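Local structure of A rubisco-like protein (Burkholderia fungorum, 3NWR) at residues P76-W79 against L80-Q83; S137-R141 against F142-R146; H205-L208 against A209-V212. The protein belongs to the rubisco-like proteins and is probably a lyase, its precise substrate and reaction remaining to be defined. One frame throughout, in Å; residues are numbered along the deposited sequence.

Interaction 1 (P76-W79 against L80-Q83)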
ATOM      1  N   PRO A  76      -7.606  -8.649  16.850  1.00 19.14           N
ATOM      2  CA  PRO A  76      -7.945 -10.076  16.890  1.00 18.27           C
ATOM      3  C   PRO A  76      -6.763 -10.927  16.450  1.00 20.53           C
ATOM      4  O   PRO A  76      -5.913 -10.478  15.674  1.00 20.50           O
ATOM      5  CB  PRO A  76      -9.067 -10.205  15.851  1.00 24.39           C
ATOM      6  CG  PRO A  76      -9.606  -8.830  15.675  1.00 26.25           C
ATOM      7  CD  PRO A  76      -8.464  -7.892  15.923  1.00 18.82           C
ATOM      8  N   ASN A  77      -6.713 -12.158  16.936  1.00 20.70           N
ATOM      9  CA  ASN A  77      -5.655 -13.067  16.551  1.00 17.31           C
ATOM     10  C   ASN A  77      -6.112 -14.503  16.745  1.00 19.88           C
ATOM     11  O   ASN A  77      -6.288 -14.944  17.878  1.00 21.30           O
ATOM     12  CB  ASN A  77      -4.389 -12.775  17.368  1.00 16.86           C
ATOM     13  CG  ASN A  77      -3.237 -13.673  16.985  1.00 17.52           C
ATOM     14  OD1 ASN A  77      -3.424 -14.860  16.728  1.00 17.92           O
ATOM     15  ND2 ASN A  77      -2.035 -13.110  16.928  1.00 17.67           N
ATOM     16  N   ALA A  78      -6.310 -15.218  15.639  1.00 19.72           N
ATOM     17  CA  ALA A  78      -6.875 -16.567  15.683  1.00 20.64           C
ATOM     18  C   ALA A  78      -5.928 -17.601  16.289  1.00 26.32           C
ATOM     19  O   ALA A  78      -6.371 -18.540  16.952  1.00 27.05           O
ATOM     20  CB  ALA A  78      -7.318 -17.006  14.289  1.00 25.89           C
ATOM     21  N   TRP A  79      -4.631 -17.438  16.059  1.00 20.72           N
ATOM     22  CA  TRP A  79      -3.649 -18.366  16.598  1.00 21.50           C
ATOM     23  C   TRP A  79      -3.614 -18.269  18.120  1.00 24.02           C
ATOM     24  O   TRP A  79      -3.621 -19.287  18.813  1.00 24.41           O
ATOM     25  CB  TRP A  79      -2.260 -18.107  15.998  1.00 22.39           C
ATOM     26  CG  TRP A  79      -1.234 -19.142  16.365  1.00 24.64           C
ATOM     27  CD1 TRP A  79      -1.050 -20.362  15.777  1.00 23.19           C
ATOM     28  CD2 TRP A  79      -0.249 -19.044  17.400  1.00 24.46           C
ATOM     29  NE1 TRP A  79      -0.012 -21.030  16.386  1.00 27.05           N
ATOM     30  CE2 TRP A  79       0.495 -20.241  17.385  1.00 27.56           C
ATOM     31  CE3 TRP A  79       0.076 -18.055  18.338  1.00 27.00           C
ATOM     32  CZ2 TRP A  79       1.546 -20.479  18.273  1.00 30.70           C
ATOM     33  CZ3 TRP A  79       1.121 -18.292  19.221  1.00 28.50           C
ATOM     34  CH2 TRP A  79       1.843 -19.496  19.182  1.00 28.93           C
ATOM     35  N   LEU A  80      -3.602 -17.048  18.639  1.00 22.34           N
ATOM     36  CA  LEU A  80      -3.557 -16.862  20.083  1.00 22.50           C
ATOM     37  C   LEU A  80      -4.834 -17.353  20.757  1.00 32.91           C
ATOM     38  O   LEU A  80      -4.783 -17.933  21.840  1.00 34.19           O
ATOM     39  CB  LEU A  80      -3.278 -15.401  20.443  1.00 22.83           C
ATOM     40  CG  LEU A  80      -1.833 -14.957  20.212  1.00 20.78           C
ATOM     41  CD1 LEU A  80      -1.695 -13.452  20.394  1.00 19.66           C
ATOM     42  CD2 LEU A  80      -0.887 -15.700  21.151  1.00 20.37           C
ATOM     43  N   GLU A  81      -5.982 -17.137  20.128  1.00 26.89           N
ATOM     44  CA  GLU A  81      -7.213 -17.575  20.773  1.00 35.22           C
ATOM     45  C   GLU A  81      -7.443 -19.077  20.638  1.00 37.55           C
ATOM     46  O   GLU A  81      -8.053 -19.687  21.514  1.00 40.73           O
ATOM     47  CB  GLU A  81      -8.431 -16.761  20.336  1.00 34.30           C
ATOM     48  CG  GLU A  81      -8.615 -16.600  18.856  1.00 38.05           C
ATOM     49  CD  GLU A  81      -9.600 -15.492  18.543  1.00 45.19           C
ATOM     50  OE1 GLU A  81     -10.182 -14.928  19.498  1.00 48.10           O
ATOM     51  OE2 GLU A  81      -9.786 -15.172  17.352  1.00 42.98           O
ATOM     52  N   ARG A  82      -6.938 -19.671  19.561  1.00 32.16           N
ATOM     53  CA  ARG A  82      -6.966 -21.125  19.421  1.00 36.51           C
ATOM     54  C   ARG A  82      -6.307 -21.775  20.630  1.00 42.72           C
ATOM     55  O   ARG A  82      -6.533 -22.951  20.921  1.00 48.17           O
ATOM     56  CB  ARG A  82      -6.245 -21.581  18.146  1.00 38.70           C
ATOM     57  CG  ARG A  82      -7.163 -21.858  16.967  1.00 41.71           C
ATOM     58  CD  ARG A  82      -6.500 -22.755  15.925  1.00 38.21           C
ATOM     59  NE  ARG A  82      -5.432 -22.081  15.189  1.00 37.85           N
ATOM     60  CZ  ARG A  82      -5.637 -21.257  14.165  1.00 34.13           C
ATOM     61  NH1 ARG A  82      -6.873 -20.992  13.758  1.00 30.30           N
ATOM     62  NH2 ARG A  82      -4.607 -20.692  13.549  1.00 28.30           N
ATOM     63  N   GLN A  83      -5.492 -21.003  21.339  1.00 40.62           N
ATOM     64  CA  GLN A  83      -4.730 -21.539  22.458  1.00 45.61           C
ATOM     65  C   GLN A  83      -5.077 -20.897  23.790  1.00 42.15           C
ATOM     66  O   GLN A  83      -4.419 -21.155  24.798  1.00 46.60           O
ATOM     67  CB  GLN A  83      -3.243 -21.386  22.184  1.00 39.43           C
ATOM     68  CG  GLN A  83      -2.777 -22.242  21.040  1.00 46.96           C
ATOM     69  CD  GLN A  83      -1.411 -21.843  20.565  1.00 44.09           C
ATOM     70  OE1 GLN A  83      -1.015 -20.686  20.701  1.00 39.96           O
ATOM     71  NE2 GLN A  83      -0.679 -22.794  20.000  1.00 43.54           N
TER
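A capped first turn begins the short helix 78-82, where N77 and L80 meet as N-cap and third helical residue. N77 OD1 accepts from L80 N at 2.9 Å along an almost straight N-H direction (170°), although the donor stands above the plane of the carboxamide. With CG anti to the backbone N (chi1 -179°), the N77 amide swings over the helix start. N77 ND2 donates to the carbonyls of G122 and V124 and passes 3.5 Å from L80 CD1; the two bonds help fix the rotation of the amide and tie the cap to the loop before strand 126-133.

Ordinary helical bonding continues behind the cap, with E81 N reaching N77 O at 3.2 Å and R82 N reaching A78 O at 2.9 Å. This is the classic use of an asparagine N-cap, whose side chain takes up an amide of the first helical turn.

On the flank of the turn, Q83 brings OE1 over one face of the W79 indole, its amide plane steeply inclined to the ring at 64°, with Q83 OE1 nearest W79 CH2 at 3.4 Å and displaced toward the rim. L80 CD2 approaches the same indole obliquely, 3.8 Å from W79 CE3, while L80 itself packs on P24 and T125. R82 folds back at chi3, which brings A78 O over the face of its guanidinium. That group faces the second subunit, where G323 and D329 of that subunit are weak partners of its nitrogens and the same G323 also packs on W79.

Interaction 2 (S137-R141 against F142-R146)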
ATOM      1  N   SER A 137      25.408   6.490   3.049  1.00 19.40           N
ATOM      2  CA  SER A 137      25.935   5.772   1.892  1.00 19.21           C
ATOM      3  C   SER A 137      24.896   4.840   1.272  1.00 17.85           C
ATOM      4  O   SER A 137      24.925   4.571   0.074  1.00 19.68           O
ATOM      5  CB  SER A 137      27.201   4.994   2.267  1.00 20.10           C
ATOM      6  OG  SER A 137      26.963   4.074   3.324  1.00 23.26           O
ATOM      7  N   TYR A 138      23.981   4.346   2.098  1.00 18.72           N
ATOM      8  CA  TYR A 138      22.886   3.518   1.596  1.00 17.90           C
ATOM      9  C   TYR A 138      21.806   4.397   0.957  1.00 15.26           C
ATOM     10  O   TYR A 138      21.330   4.118  -0.150  1.00 15.10           O
ATOM     11  CB  TYR A 138      22.304   2.685   2.738  1.00 15.40           C
ATOM     12  CG  TYR A 138      21.248   1.676   2.345  1.00 16.13           C
ATOM     13  CD1 TYR A 138      21.518   0.662   1.426  1.00 15.40           C
ATOM     14  CD2 TYR A 138      19.984   1.708   2.934  1.00 15.70           C
ATOM     15  CE1 TYR A 138      20.545  -0.284   1.087  1.00 15.40           C
ATOM     16  CE2 TYR A 138      19.009   0.776   2.597  1.00 14.82           C
ATOM     17  CZ  TYR A 138      19.297  -0.212   1.674  1.00 15.58           C
ATOM     18  OH  TYR A 138      18.334  -1.148   1.346  1.00 14.67           O
ATOM     19  N   ARG A 139      21.425   5.465   1.647  1.00 15.38           N
ATOM     20  CA  ARG A 139      20.435   6.403   1.109  1.00 14.85           C
ATOM     21  C   ARG A 139      20.823   6.896  -0.288  1.00 17.89           C
ATOM     22  O   ARG A 139      19.976   7.068  -1.169  1.00 16.26           O
ATOM     23  CB  ARG A 139      20.267   7.586   2.069  1.00 16.41           C
ATOM     24  CG  ARG A 139      19.062   8.488   1.795  1.00 15.12           C
ATOM     25  CD  ARG A 139      19.394   9.628   0.831  1.00 15.06           C
ATOM     26  NE  ARG A 139      18.190  10.378   0.476  1.00 15.61           N
ATOM     27  CZ  ARG A 139      17.381  10.037  -0.522  1.00 15.05           C
ATOM     28  NH1 ARG A 139      17.660   8.968  -1.266  1.00 14.23           N
ATOM     29  NH2 ARG A 139      16.293  10.757  -0.782  1.00 14.95           N
ATOM     30  N   ALA A 140      22.119   7.111  -0.481  1.00 17.27           N
ATOM     31  CA  ALA A 140      22.645   7.592  -1.751  1.00 17.78           C
ATOM     32  C   ALA A 140      22.389   6.645  -2.923  1.00 18.47           C
ATOM     33  O   ALA A 140      22.478   7.058  -4.077  1.00 18.12           O
ATOM     34  CB  ALA A 140      24.157   7.873  -1.618  1.00 19.33           C
ATOM     35  N   ARG A 141      22.076   5.384  -2.633  1.00 15.68           N
ATOM     36  CA  ARG A 141      21.889   4.391  -3.679  1.00 15.33           C
ATOM     37  C   ARG A 141      20.451   4.382  -4.185  1.00 16.24           C
ATOM     38  O   ARG A 141      20.109   3.633  -5.092  1.00 19.19           O
ATOM     39  CB  ARG A 141      22.301   3.005  -3.176  1.00 17.20           C
ATOM     40  CG  ARG A 141      23.779   2.930  -2.799  1.00 21.29           C
ATOM     41  CD  ARG A 141      24.089   1.701  -1.952  1.00 25.57           C
ATOM     42  NE  ARG A 141      23.888   0.453  -2.680  1.00 28.67           N
ATOM     43  CZ  ARG A 141      23.909  -0.754  -2.121  1.00 33.13           C
ATOM     44  NH1 ARG A 141      24.118  -0.892  -0.814  1.00 29.29           N
ATOM     45  NH2 ARG A 141      23.714  -1.831  -2.870  1.00 34.63           N
ATOM     46  N   PHE A 142      19.623   5.240  -3.599  1.00 14.96           N
ATOM     47  CA  PHE A 142      18.253   5.414  -4.073  1.00 14.67           C
ATOM     48  C   PHE A 142      18.134   6.742  -4.815  1.00 16.94           C
ATOM     49  O   PHE A 142      19.116   7.218  -5.386  1.00 21.29           O
ATOM     50  CB  PHE A 142      17.279   5.298  -2.898  1.00 12.95           C
ATOM     51  CG  PHE A 142      17.327   3.952  -2.217  1.00 13.74           C
ATOM     52  CD1 PHE A 142      16.434   2.951  -2.567  1.00 12.62           C
ATOM     53  CD2 PHE A 142      18.281   3.681  -1.251  1.00 13.63           C
ATOM     54  CE1 PHE A 142      16.476   1.704  -1.946  1.00 13.34           C
ATOM     55  CE2 PHE A 142      18.338   2.435  -0.617  1.00 12.93           C
ATOM     56  CZ  PHE A 142      17.429   1.440  -0.968  1.00 14.16           C
ATOM     57  N   GLU A 143      16.949   7.339  -4.834  1.00 14.73           N
ATOM     58  CA  GLU A 143      16.767   8.587  -5.555  1.00 14.22           C
ATOM     59  C   GLU A 143      16.644   9.775  -4.617  1.00 14.93           C
ATOM     60  O   GLU A 143      15.974   9.696  -3.590  1.00 15.07           O
ATOM     61  CB  GLU A 143      15.537   8.503  -6.461  1.00 16.69           C
ATOM     62  CG  GLU A 143      15.714   7.534  -7.630  1.00 17.09           C
ATOM     63  CD  GLU A 143      16.724   8.049  -8.648  1.00 18.15           C
ATOM     64  OE1 GLU A 143      16.840   9.277  -8.796  1.00 25.46           O
ATOM     65  OE2 GLU A 143      17.401   7.229  -9.301  1.00 31.97           O
ATOM     66  N   LEU A 144      17.286  10.881  -4.995  1.00 16.26           N
ATOM     67  CA  LEU A 144      17.147  12.146  -4.284  1.00 15.16           C
ATOM     68  C   LEU A 144      16.023  12.965  -4.902  1.00 13.91           C
ATOM     69  O   LEU A 144      15.702  12.796  -6.075  1.00 15.36           O
ATOM     70  CB  LEU A 144      18.451  12.938  -4.399  1.00 17.25           C
ATOM     71  CG  LEU A 144      19.659  12.310  -3.712  1.00 20.70           C
ATOM     72  CD1 LEU A 144      20.941  13.016  -4.152  1.00 24.83           C
ATOM     73  CD2 LEU A 144      19.496  12.374  -2.205  1.00 22.25           C
ATOM     74  N   PRO A 145      15.439  13.879  -4.117  1.00 13.92           N
ATOM     75  CA  PRO A 145      14.485  14.810  -4.723  1.00 12.58           C
ATOM     76  C   PRO A 145      15.205  15.628  -5.795  1.00 13.88           C
ATOM     77  O   PRO A 145      16.309  16.133  -5.554  1.00 16.17           O
ATOM     78  CB  PRO A 145      14.062  15.713  -3.561  1.00 16.20           C
ATOM     79  CG  PRO A 145      15.037  15.464  -2.464  1.00 17.68           C
ATOM     80  CD  PRO A 145      15.687  14.150  -2.690  1.00 15.19           C
ATOM     81  N   ARG A 146      14.602  15.733  -6.972  1.00 12.97           N
ATOM     82  CA  ARG A 146      15.181  16.515  -8.055  1.00 14.82           C
ATOM     83  C   ARG A 146      15.125  18.014  -7.742  1.00 16.01           C
ATOM     84  O   ARG A 146      16.027  18.778  -8.118  1.00 17.48           O
ATOM     85  CB  ARG A 146      14.415  16.224  -9.344  1.00 17.96           C
ATOM     86  CG  ARG A 146      15.122  16.655 -10.592  1.00 23.38           C
ATOM     87  CD  ARG A 146      14.304  16.302 -11.828  1.00 22.33           C
ATOM     88  NE  ARG A 146      14.291  14.874 -12.142  1.00 24.78           N
ATOM     89  CZ  ARG A 146      15.118  14.297 -13.012  1.00 25.58           C
ATOM     90  NH1 ARG A 146      16.034  15.028 -13.632  1.00 22.85           N
ATOM     91  NH2 ARG A 146      15.035  12.991 -13.267  1.00 20.29           N
TER
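F142 drives the rim of its ring into the face of Y138, a T-shaped pair with planes at 83° and F142 CE2 about 3.6 Å above the centre of the tyrosine ring. A type I turn from R139 to F142, closed by F142 N donating to R139 O at 3.1 Å, brings the F142 ring back against Y138. Y138 O lies at the ring edge, 3.3 Å from F142 CD2. Beyond this aromatic pair, R139 bends sharply at chi2 (-90°) and grips one carbonyl end-on: R139 NH1 and NH2 each donate to E143 O at 3.0 Å, from the same face of its plane. L144 CD2 covers one face of that guanidinium, 3.6 Å from R139 CZ, and R139 NE forms a salt bridge with D349.

The packing thins out at A140 and R141, which are exposed. R141 sends its chain away from the turn to a salt bridge with D104, whose backbone carbonyl also receives a hydrogen bond from Y138 OH.

The whole unit carries the chain from helix 136-139 toward helix 148-156. Along this path E143 rests against helix 267-276 and joins the backbone of L310, just after helix 301-309.

Interaction 3 (H205-L208 against A209-V212)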
ATOM      1  N   HIS A 205     -14.704  12.670 -18.252  1.00 19.90           N
ATOM      2  CA  HIS A 205     -15.168  14.060 -18.257  1.00 18.82           C
ATOM      3  C   HIS A 205     -14.113  15.043 -18.759  1.00 19.52           C
ATOM      4  O   HIS A 205     -14.427  16.057 -19.389  1.00 20.46           O
ATOM      5  CB  HIS A 205     -15.602  14.474 -16.852  1.00 22.09           C
ATOM      6  CG  HIS A 205     -16.602  13.548 -16.237  1.00 21.01           C
ATOM      7  ND1 HIS A 205     -16.393  12.913 -15.030  1.00 21.77           N
ATOM      8  CD2 HIS A 205     -17.820  13.145 -16.669  1.00 20.74           C
ATOM      9  CE1 HIS A 205     -17.445  12.169 -14.741  1.00 18.59           C
ATOM     10  NE2 HIS A 205     -18.321  12.284 -15.724  1.00 26.57           N
ATOM     11  N   ALA A 206     -12.860  14.746 -18.449  1.00 19.98           N
ATOM     12  CA  ALA A 206     -11.760  15.642 -18.763  1.00 18.81           C
ATOM     13  C   ALA A 206     -10.484  14.824 -18.818  1.00 18.71           C
ATOM     14  O   ALA A 206      -9.667  14.876 -17.900  1.00 18.24           O
ATOM     15  CB  ALA A 206     -11.647  16.740 -17.711  1.00 15.64           C
ATOM     16  N   PRO A 207     -10.311  14.051 -19.898  1.00 17.16           N
ATOM     17  CA  PRO A 207      -9.153  13.168 -20.021  1.00 17.21           C
ATOM     18  C   PRO A 207      -7.863  13.943 -19.831  1.00 18.37           C
ATOM     19  O   PRO A 207      -7.758  15.112 -20.206  1.00 18.52           O
ATOM     20  CB  PRO A 207      -9.262  12.640 -21.456  1.00 19.56           C
ATOM     21  CG  PRO A 207     -10.726  12.716 -21.755  1.00 22.52           C
ATOM     22  CD  PRO A 207     -11.196  13.969 -21.074  1.00 20.83           C
ATOM     23  N   LEU A 208      -6.891  13.270 -19.238  1.00 18.65           N
ATOM     24  CA  LEU A 208      -5.619  13.871 -18.893  1.00 20.20           C
ATOM     25  C   LEU A 208      -5.056  14.710 -20.034  1.00 20.35           C
ATOM     26  O   LEU A 208      -4.687  15.872 -19.835  1.00 23.52           O
ATOM     27  CB  LEU A 208      -4.646  12.770 -18.488  1.00 20.91           C
ATOM     28  CG  LEU A 208      -3.295  13.130 -17.875  1.00 24.99           C
ATOM     29  CD1 LEU A 208      -2.324  13.627 -18.939  1.00 21.32           C
ATOM     30  CD2 LEU A 208      -3.465  14.131 -16.744  1.00 21.88           C
ATOM     31  N   ALA A 209      -5.003  14.137 -21.233  1.00 20.12           N
ATOM     32  CA  ALA A 209      -4.413  14.836 -22.368  1.00 24.09           C
ATOM     33  C   ALA A 209      -5.106  16.174 -22.646  1.00 22.26           C
ATOM     34  O   ALA A 209      -4.448  17.215 -22.708  1.00 24.11           O
ATOM     35  CB  ALA A 209      -4.418  13.955 -23.604  1.00 26.47           C
ATOM     36  N   GLU A 210      -6.430  16.148 -22.788  1.00 18.94           N
ATOM     37  CA  GLU A 210      -7.193  17.368 -23.039  1.00 18.74           C
ATOM     38  C   GLU A 210      -7.073  18.358 -21.885  1.00 18.61           C
ATOM     39  O   GLU A 210      -6.956  19.559 -22.100  1.00 18.32           O
ATOM     40  CB  GLU A 210      -8.675  17.052 -23.241  1.00 24.50           C
ATOM     41  CG  GLU A 210      -8.992  16.145 -24.410  1.00 29.91           C
ATOM     42  CD  GLU A 210     -10.479  15.849 -24.500  1.00 35.17           C
ATOM     43  OE1 GLU A 210     -11.285  16.705 -24.069  1.00 38.70           O
ATOM     44  OE2 GLU A 210     -10.841  14.764 -24.999  1.00 40.47           O
ATOM     45  N   ARG A 211      -7.120  17.846 -20.661  1.00 17.36           N
ATOM     46  CA  ARG A 211      -7.072  18.708 -19.493  1.00 16.80           C
ATOM     47  C   ARG A 211      -5.731  19.435 -19.393  1.00 15.83           C
ATOM     48  O   ARG A 211      -5.693  20.637 -19.131  1.00 15.34           O
ATOM     49  CB  ARG A 211      -7.357  17.896 -18.224  1.00 15.59           C
ATOM     50  CG  ARG A 211      -7.608  18.748 -16.991  1.00 18.16           C
ATOM     51  CD  ARG A 211      -8.116  17.920 -15.820  1.00 18.15           C
ATOM     52  NE  ARG A 211      -7.050  17.218 -15.106  1.00 16.97           N
ATOM     53  CZ  ARG A 211      -6.800  15.916 -15.208  1.00 15.55           C
ATOM     54  NH1 ARG A 211      -7.514  15.151 -16.032  1.00 14.03           N
ATOM     55  NH2 ARG A 211      -5.814  15.376 -14.498  1.00 16.97           N
ATOM     56  N   VAL A 212      -4.634  18.710 -19.605  1.00 16.20           N
ATOM     57  CA  VAL A 212      -3.309  19.323 -19.540  1.00 14.70           C
ATOM     58  C   VAL A 212      -3.162  20.411 -20.597  1.00 17.15           C
ATOM     59  O   VAL A 212      -2.702  21.510 -20.300  1.00 16.92           O
ATOM     60  CB  VAL A 212      -2.177  18.286 -19.699  1.00 16.01           C
ATOM     61  CG1 VAL A 212      -0.830  18.982 -19.865  1.00 16.71           C
ATOM     62  CG2 VAL A 212      -2.144  17.339 -18.495  1.00 16.32           C
TER
HETATM   63  O   HOH W   1     -13.258  17.515 -21.671  1.00 23.75           O
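R211 turns its guanidinium back over the start of its own helix to meet A206: R211 NH1 donates to A206 O at 2.9 Å, with the oxygen in the guanidinium plane and the nitrogen nearly along the C=O axis. The N-H itself is less well aimed, at 136°, and the same nitrogen also donates to A201 O. The chain runs extended through chi2 and turns at chi3 (81°), which directs the guanidinium back toward A206. Next to it along the backbone, the first helical bonds are short and straight, R211 N to P207 O and V212 N to L208 O, both at 2.8 Å.

Apolar packing joins L208 and V212, which point the same way, with L208 CD1 3.7 Å from V212 CG2. Carbon meets polar atoms elsewhere: L208 CD2 lies 3.5 Å from R211 NH2, and on the exposed flank E210 OE2 sits 3.8 Å from P207 CG. A water donates both to E210 OE1, at 3.2 Å, and to H205 O, linking H205, which does not itself touch the turn, to E210.

Further out, N202 OD1 accepts from L208 N, the first amide of the helix. R211 NH2 forms a salt bridge with D196, which probably steadies the guanidinium. L208 and V212 face helix 240-252.

D196 directly follows K195, the carboxylated lysine; in rubisco such a lysine binds the active-site magnesium. The arrangement is the loop and first turn of a barrel helix, as in a beta/alpha (TIM) barrel, leading from the segment of the carboxylated lysine into helix 208-226 and on to strand 233-235.

Overall arrangement
The three contacts follow one another along the chain without touching, even interactions 2 and 3 staying about 17 Å apart at their nearest atoms. Interaction 1 lies farthest out, on a short helix of the N-terminal domain turned toward the second subunit, whereas interaction 3 opens a barrel helix and interaction 2 shapes the passage from helix 136-139 to helix 148-156. All three mix buried and exposed residues. Their chemistry differs: a side-chain cap in interaction 1, an aromatic pair beside a helix end in interaction 2, an arginine bonded to a loop carbonyl in interaction 3, where proline holds the N-cap position. Interactions 2 and 3 share one device, an arginine joining a backbone carbonyl to an aspartate elsewhere.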